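PDB 4LSW: D-2-hydroxyacid dehydrogensase protein from Ketogulonicigenium vulgare, which probably catalyses the NAD(P)-dependent interconversion of D-2-hydroxyacids and 2-oxoacids, as other members of the D-isomer-specific dehydrogenase family do. Local coordinates for residues 121-124 with 125-129; 294-297 with 298-302; 157-160 with 161-165. One frame throughout, in Å; residues are numbered along the deposited sequence.

All three contacts are local. Each sits within one helix, joins residues a turn apart and closes no longer loop. They follow one another along the chain, and none nests in or crosses another. Contact 1 lies on helix 119-128, at the surface, its centre about 31 Å from the centre of the chain. Contact 3 comes next, on helix 155-165, which links strands 147-151 and 170-174 of the parallel seven-stranded sheet. Both belong to the NAD-binding domain of the family. Contact 2 is last, on helix 287-306, which packs against the six-stranded mixed sheet. The centres of contacts 1 and 2 are about 44 Å apart. Those of contacts 2 and 3 are about 29 Å apart.

Contact 1 of 3, residues 121-124 with 125-129; sequences GAET and WARSG
The carboxylate of Glu123 and the guanidinium of Arg127 meet edge to edge, one helical turn apart. Their planes lie 9° apart. Arg127 grips side-on with two nitrogens, one for each oxygen. Arg127 NE donates to Glu123 OE2 at 2.8 Å, in a nearly straight bond of 172°. Arg127 NH2 donates to Glu123 OE1, also at 2.8 Å. Both oxygens use their syn lone pairs. A bend in the arginine chain at chi3 turns the guanidinium edge to the acid.

The other flat group is the indole of Trp125. Trp125 CB lies 3.3 Å from Gly121 O, but the indole leads away from that turn. Its NE1 bonds to Gly135 O, and the ring meets that of Tyr137.

Near the end of helix 119-128, Thr124 O accepts two bonds from opposite faces of its plane. Ser128 N and Ser128 OG each approach Thr124 O to 2.8 Å. The serine hydroxyl lies between its own N and C (chi1 70°), which folds it back onto that carbonyl. Gly129 then leaves the helix with positive phi.

The paired bonds hold the two charged groups in nearly one plane. This i to i+4 salt bridge should offset their opposite charges at the protein surface.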
loop_
_atom_site.group_PDB
_atom_site.type_symbol
_atom_site.label_atom_id
_atom_site.label_comp_id
_atom_site.label_asym_id
_atom_site.label_seq_id
_atom_site.Cartn_x
_atom_site.Cartn_y
_atom_site.Cartn_z
ATOM N N GLY A 121 -19.728 -10.356 -11.257
ATOM C CA GLY A 121 -20.830 -10.556 -12.185
ATOM C C GLY A 121 -21.745 -11.687 -11.771
ATOM O O GLY A 121 -22.940 -11.683 -12.067
ATOM N N ALA A 122 -21.178 -12.666 -11.073
ATOM C CA ALA A 122 -21.927 -13.840 -10.665
ATOM C C ALA A 122 -22.892 -13.474 -9.556
ATOM O O ALA A 122 -24.006 -13.995 -9.500
ATOM C CB ALA A 122 -20.980 -14.934 -10.204
ATOM N N GLU A 123 -22.454 -12.584 -8.672
ATOM C CA GLU A 123 -23.320 -12.084 -7.605
ATOM C C GLU A 123 -24.515 -11.374 -8.231
ATOM O O GLU A 123 -25.663 -11.708 -7.937
ATOM C CB GLU A 123 -22.549 -11.119 -6.701
ATOM C CG GLU A 123 -22.698 -11.392 -5.215
ATOM C CD GLU A 123 -24.038 -10.960 -4.651
ATOM O OE1 GLU A 123 -24.405 -11.472 -3.575
ATOM O OE2 GLU A 123 -24.715 -10.109 -5.271
ATOM N N THR A 124 -24.226 -10.413 -9.107
ATOM C CA THR A 124 -25.261 -9.667 -9.828
ATOM C C THR A 124 -26.187 -10.619 -10.584
ATOM O O THR A 124 -27.403 -10.416 -10.606
ATOM C CB THR A 124 -24.648 -8.643 -10.816
ATOM O OG1 THR A 124 -23.793 -7.734 -10.116
ATOM C CG2 THR A 124 -25.742 -7.846 -11.540
ATOM N N TRP A 125 -25.615 -11.659 -11.189
ATOM C CA TRP A 125 -26.387 -12.635 -11.951
ATOM C C TRP A 125 -27.469 -13.291 -11.090
ATOM O O TRP A 125 -28.629 -13.386 -11.494
ATOM C CB TRP A 125 -25.460 -13.695 -12.554
ATOM C CG TRP A 125 -26.064 -14.481 -13.674
ATOM C CD1 TRP A 125 -26.494 -15.774 -13.632
ATOM C CD2 TRP A 125 -26.291 -14.024 -15.016
ATOM N NE1 TRP A 125 -26.985 -16.150 -14.866
ATOM C CE2 TRP A 125 -26.871 -15.091 -15.729
ATOM C CE3 TRP A 125 -26.060 -12.814 -15.680
ATOM C CZ2 TRP A 125 -27.223 -14.984 -17.074
ATOM C CZ3 TRP A 125 -26.412 -12.709 -17.013
ATOM C CH2 TRP A 125 -26.986 -13.789 -17.695
ATOM N N ALA A 126 -27.094 -13.726 -9.893
ATOM C CA ALA A 126 -28.054 -14.353 -8.996
ATOM C C ALA A 126 -28.982 -13.305 -8.387
ATOM O O ALA A 126 -30.201 -13.499 -8.329
ATOM C CB ALA A 126 -27.317 -15.126 -7.898
ATOM N N ARG A 127 -28.406 -12.184 -7.957
ATOM C CA ARG A 127 -29.174 -11.150 -7.260
ATOM C C ARG A 127 -30.250 -10.516 -8.142
ATOM O O ARG A 127 -31.382 -10.308 -7.694
ATOM C CB ARG A 127 -28.251 -10.075 -6.678
ATOM C CG ARG A 127 -28.948 -9.094 -5.738
ATOM C CD ARG A 127 -27.949 -8.245 -4.956
ATOM N NE ARG A 127 -27.084 -9.074 -4.112
ATOM C CZ ARG A 127 -27.396 -9.465 -2.881
ATOM N NH1 ARG A 127 -28.550 -9.098 -2.343
ATOM N NH2 ARG A 127 -26.554 -10.221 -2.187
ATOM N N SER A 128 -29.899 -10.224 -9.392
ATOM C CA SER A 128 -30.814 -9.562 -10.326
ATOM C C SER A 128 -31.940 -10.479 -10.777
ATOM O O SER A 128 -32.980 -10.007 -11.244
ATOM C CB SER A 128 -30.051 -9.093 -11.567
ATOM O OG SER A 128 -29.647 -10.216 -12.338
ATOM N N GLY A 129 -31.728 -11.784 -10.663
ATOM C CA GLY A 129 -32.722 -12.755 -11.082
ATOM C C GLY A 129 -32.479 -13.345 -12.461
ATOM O O GLY A 129 -33.277 -14.151 -12.949
#

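Contact 2 of 3, residues 294-297 with 298-302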
loop_
_atom_site.group_PDB
_atom_site.type_symbol
_atom_site.label_atom_id
_atom_site.label_comp_id
_atom_site.label_asym_id
_atom_site.label_seq_id
_atom_site.Cartn_x
_atom_site.Cartn_y
_atom_site.Cartn_z
ATOM N N GLY A 294 -2.258 1.783 14.370
ATOM C CA GLY A 294 -2.471 2.842 15.341
ATOM C C GLY A 294 -1.756 2.564 16.648
ATOM O O GLY A 294 -1.152 3.460 17.236
ATOM N N GLN A 295 -1.827 1.316 17.105
ATOM C CA GLN A 295 -1.149 0.901 18.328
ATOM C C GLN A 295 0.361 1.088 18.223
ATOM O O GLN A 295 1.018 1.500 19.183
ATOM C CB GLN A 295 -1.470 -0.566 18.644
ATOM C CG GLN A 295 -0.960 -1.037 20.007
ATOM C CD GLN A 295 -1.695 -0.381 21.162
ATOM O OE1 GLN A 295 -2.915 -0.515 21.299
ATOM N NE2 GLN A 295 -0.956 0.341 21.999
ATOM N N LEU A 296 0.909 0.785 17.049
ATOM C CA LEU A 296 2.342 0.893 16.810
ATOM C C LEU A 296 2.795 2.352 16.799
ATOM O O LEU A 296 3.837 2.694 17.364
ATOM C CB LEU A 296 2.691 0.199 15.491
ATOM C CG LEU A 296 4.171 0.038 15.148
ATOM C CD1 LEU A 296 4.963 -0.462 16.351
ATOM C CD2 LEU A 296 4.316 -0.917 13.959
ATOM N N LEU A 297 2.013 3.203 16.144
ATOM C CA LEU A 297 2.264 4.636 16.185
ATOM C C LEU A 297 2.305 5.099 17.638
ATOM O O LEU A 297 3.250 5.759 18.068
ATOM C CB LEU A 297 1.164 5.384 15.440
ATOM C CG LEU A 297 1.201 6.905 15.604
ATOM C CD1 LEU A 297 2.087 7.567 14.555
ATOM C CD2 LEU A 297 -0.205 7.469 15.545
ATOM N N ARG A 298 1.289 4.727 18.403
ATOM C CA ARG A 298 1.240 5.166 19.786
ATOM C C ARG A 298 2.373 4.558 20.617
ATOM O O ARG A 298 2.961 5.243 21.456
ATOM C CB ARG A 298 -0.131 4.870 20.388
ATOM C CG ARG A 298 -1.236 5.680 19.736
ATOM C CD ARG A 298 -2.580 5.446 20.403
ATOM N NE ARG A 298 -3.242 4.210 19.978
ATOM C CZ ARG A 298 -3.401 3.138 20.748
ATOM N NH1 ARG A 298 -2.931 3.128 21.988
ATOM N NH2 ARG A 298 -4.041 2.074 20.279
ATOM N N ASP A 299 2.703 3.289 20.380
ATOM C CA ASP A 299 3.766 2.655 21.160
ATOM C C ASP A 299 5.134 3.301 20.926
ATOM O O ASP A 299 5.953 3.371 21.837
ATOM C CB ASP A 299 3.830 1.143 20.908
ATOM C CG ASP A 299 2.649 0.396 21.502
ATOM O OD1 ASP A 299 1.928 0.973 22.344
ATOM O OD2 ASP A 299 2.449 -0.780 21.128
ATOM N N ASN A 300 5.375 3.783 19.708
ATOM C CA ASN A 300 6.603 4.513 19.425
ATOM C C ASN A 300 6.665 5.819 20.199
ATOM O O ASN A 300 7.703 6.153 20.768
ATOM C CB ASN A 300 6.766 4.775 17.923
ATOM C CG ASN A 300 7.304 3.570 17.177
ATOM O OD1 ASN A 300 8.466 3.200 17.333
ATOM N ND2 ASN A 300 6.461 2.957 16.358
ATOM N N LEU A 301 5.552 6.549 20.218
ATOM C CA LEU A 301 5.498 7.801 20.963
ATOM C C LEU A 301 5.692 7.548 22.461
ATOM O O LEU A 301 6.462 8.249 23.128
ATOM C CB LEU A 301 4.186 8.542 20.687
ATOM C CG LEU A 301 4.054 9.136 19.282
ATOM C CD1 LEU A 301 2.606 9.498 18.990
ATOM C CD2 LEU A 301 4.964 10.360 19.134
ATOM N N THR A 302 5.014 6.527 22.973
ATOM C CA THR A 302 5.095 6.179 24.386
ATOM C C THR A 302 6.526 5.819 24.759
ATOM O O THR A 302 7.066 6.308 25.759
ATOM C CB THR A 302 4.159 5.004 24.717
ATOM O OG1 THR A 302 2.808 5.384 24.426
ATOM C CG2 THR A 302 4.269 4.621 26.192
#
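Arg298 folds back along the preceding turn of helix 287-306, over Gly294 and Gln295. Its CB lies 3.6 Å from Gly294 O. CG comes closer to the same oxygen, at 3.3 Å, and CD passes it at 4.0 Å. The chain then bends at chi3 (-80°). NE turns to Asp16, with which it forms a salt bridge. The guanidinium lies with one face over Gln295 CA. At the tip, NH2 makes a weak bond of 3.0 Å to Gln295 OE1, with the amide and guanidinium planes 76° apart.

The other end of that amide is also used. Gln295 NE2 donates to Asp299 OD1 at 3.0 Å, in the plane of its own amide but from above the carboxylate plane. The glutamine thus bridges the arginine and the aspartate, which probably sets the rotation of its amide, though the arginine bond is weak.

On another side of the helix, Asn300 ND2 reaches back to Leu296 O at 2.8 Å. This bond is weak, and the stronger partner of ND2 is Thr312 OG1.

Leu297 CG lies 4.5 Å from Leu301 CD1, an apolar contact. Both leucines rest on Ser72 of strand 70-74 in the mixed sheet. Arg298 and Leu301 pack on Leu20 of helix 14-23, so helix 287-306 touches both elements.

Contact 3 of 3, residues 157-160 with 161-165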
loop_
_atom_site.group_PDB
_atom_site.type_symbol
_atom_site.label_atom_id
_atom_site.label_comp_id
_atom_site.label_asym_id
_atom_site.label_seq_id
_atom_site.Cartn_x
_atom_site.Cartn_y
_atom_site.Cartn_z
ATOM N N GLY A 157 5.172 -9.472 -1.293
ATOM C CA GLY A 157 5.276 -10.439 -2.363
ATOM C C GLY A 157 5.473 -11.845 -1.838
ATOM O O GLY A 157 4.899 -12.791 -2.364
ATOM N N PHE A 158 6.291 -11.980 -0.801
ATOM C CA PHE A 158 6.501 -13.271 -0.167
ATOM C C PHE A 158 5.198 -13.831 0.370
ATOM O O PHE A 158 4.882 -14.996 0.136
ATOM C CB PHE A 158 7.519 -13.159 0.962
ATOM C CG PHE A 158 7.803 -14.455 1.642
ATOM C CD1 PHE A 158 8.379 -15.501 0.938
ATOM C CD2 PHE A 158 7.526 -14.621 2.985
ATOM C CE1 PHE A 158 8.659 -16.711 1.561
ATOM C CE2 PHE A 158 7.806 -15.824 3.623
ATOM C CZ PHE A 158 8.371 -16.870 2.907
ATOM N N GLU A 159 4.428 -12.997 1.065
ATOM C CA GLU A 159 3.157 -13.473 1.604
ATOM C C GLU A 159 2.185 -13.857 0.499
ATOM O O GLU A 159 1.461 -14.853 0.625
ATOM C CB GLU A 159 2.527 -12.444 2.534
ATOM C CG GLU A 159 3.257 -12.303 3.853
ATOM C CD GLU A 159 3.463 -13.626 4.559
ATOM O OE1 GLU A 159 2.478 -14.371 4.752
ATOM O OE2 GLU A 159 4.619 -13.925 4.924
ATOM N N VAL A 160 2.165 -13.092 -0.594
ATOM C CA VAL A 160 1.357 -13.484 -1.740
ATOM C C VAL A 160 1.762 -14.868 -2.257
ATOM O O VAL A 160 0.913 -15.744 -2.455
ATOM C CB VAL A 160 1.441 -12.432 -2.876
ATOM C CG1 VAL A 160 0.862 -12.989 -4.188
ATOM C CG2 VAL A 160 0.730 -11.144 -2.463
ATOM N N ALA A 161 3.063 -15.069 -2.460
ATOM C CA ALA A 161 3.551 -16.340 -2.963
ATOM C C ALA A 161 3.168 -17.519 -2.064
ATOM O O ALA A 161 2.834 -18.591 -2.565
ATOM C CB ALA A 161 5.059 -16.268 -3.160
ATOM N N ARG A 162 3.212 -17.314 -0.746
ATOM C CA ARG A 162 2.842 -18.377 0.195
ATOM C C ARG A 162 1.392 -18.786 -0.009
ATOM O O ARG A 162 1.063 -19.980 0.008
ATOM C CB ARG A 162 3.082 -17.949 1.642
ATOM C CG ARG A 162 4.560 -17.774 1.968
ATOM C CD ARG A 162 4.758 -17.300 3.396
ATOM N NE ARG A 162 4.430 -18.369 4.329
ATOM C CZ ARG A 162 3.511 -18.287 5.284
ATOM N NH1 ARG A 162 2.820 -17.167 5.465
ATOM N NH2 ARG A 162 3.292 -19.332 6.073
ATOM N N ARG A 163 0.533 -17.794 -0.228
ATOM C CA ARG A 163 -0.886 -18.060 -0.474
ATOM C C ARG A 163 -1.088 -18.749 -1.818
ATOM O O ARG A 163 -1.913 -19.653 -1.944
ATOM C CB ARG A 163 -1.709 -16.768 -0.396
ATOM C CG ARG A 163 -1.899 -16.264 1.033
ATOM C CD ARG A 163 -1.892 -14.750 1.051
ATOM N NE ARG A 163 -2.140 -14.258 2.402
ATOM C CZ ARG A 163 -1.231 -14.230 3.369
ATOM N NH1 ARG A 163 0.002 -14.679 3.144
ATOM N NH2 ARG A 163 -1.554 -13.765 4.568
ATOM N N LEU A 164 -0.344 -18.324 -2.839
ATOM C CA LEU A 164 -0.461 -18.946 -4.162
ATOM C C LEU A 164 -0.024 -20.410 -4.149
ATOM O O LEU A 164 -0.557 -21.227 -4.905
ATOM C CB LEU A 164 0.340 -18.175 -5.201
ATOM C CG LEU A 164 -0.035 -16.716 -5.413
ATOM C CD1 LEU A 164 0.969 -16.044 -6.351
ATOM C CD2 LEU A 164 -1.482 -16.572 -5.927
ATOM N N ALA A 165 0.951 -20.743 -3.307
ATOM C CA ALA A 165 1.436 -22.123 -3.235
ATOM C C ALA A 165 0.350 -23.094 -2.771
ATOM O O ALA A 165 0.347 -24.256 -3.177
ATOM C CB ALA A 165 2.675 -22.215 -2.331
HETATM O O HOH W 1 0.608 -13.570 6.635
#
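Salt bridges join Glu159 OE1 to two arginines. Arg162 NH1 donates to it at 2.9 Å, on the syn lone pair of the acid. Arg163 NH1 comes to the same Glu159 oxygen, OE1, at 3.0 Å, from the anti side and 23° out of the carboxylate plane. The two salt bridges share one oxygen. They are likely to favour the charged form of the acid. A water donates to Glu159 OE1 and accepts from Arg163 NH2.

Hydrogen bonds to the backbone add a second grip. Arg163 NH1 donates to Glu159 O at 2.9 Å, above the carbonyl plane. Arg163 N reaches that oxygen from the opposite face. A bend at chi2 (145°) brings the arginine tip back over the turn, and its NE pairs with Asp106.

Helix 155-165 is the crossover of a beta-alpha-beta unit between strands 147-151 and 170-174. It follows the glycine-rich turn, and Gly157 fits the last glycine of a Rossmann-type GxGxxG pattern, consistent with dinucleotide binding.

Phe158 makes the ring contacts. Arg162 CG sits over one ring face, 4.1 Å from the centroid, in a CH-pi contact. Arg162 CD lies 3.4 Å from Phe158 CE2. Tyr181 meets the phenylalanine ring edge-to-face.

Apolar contacts turn inward. Val160 and Leu164 lie side by side, with Val160 CG1 to Leu164 CD1 at 3.7 Å, and both touch Phe202 of strand 200-203.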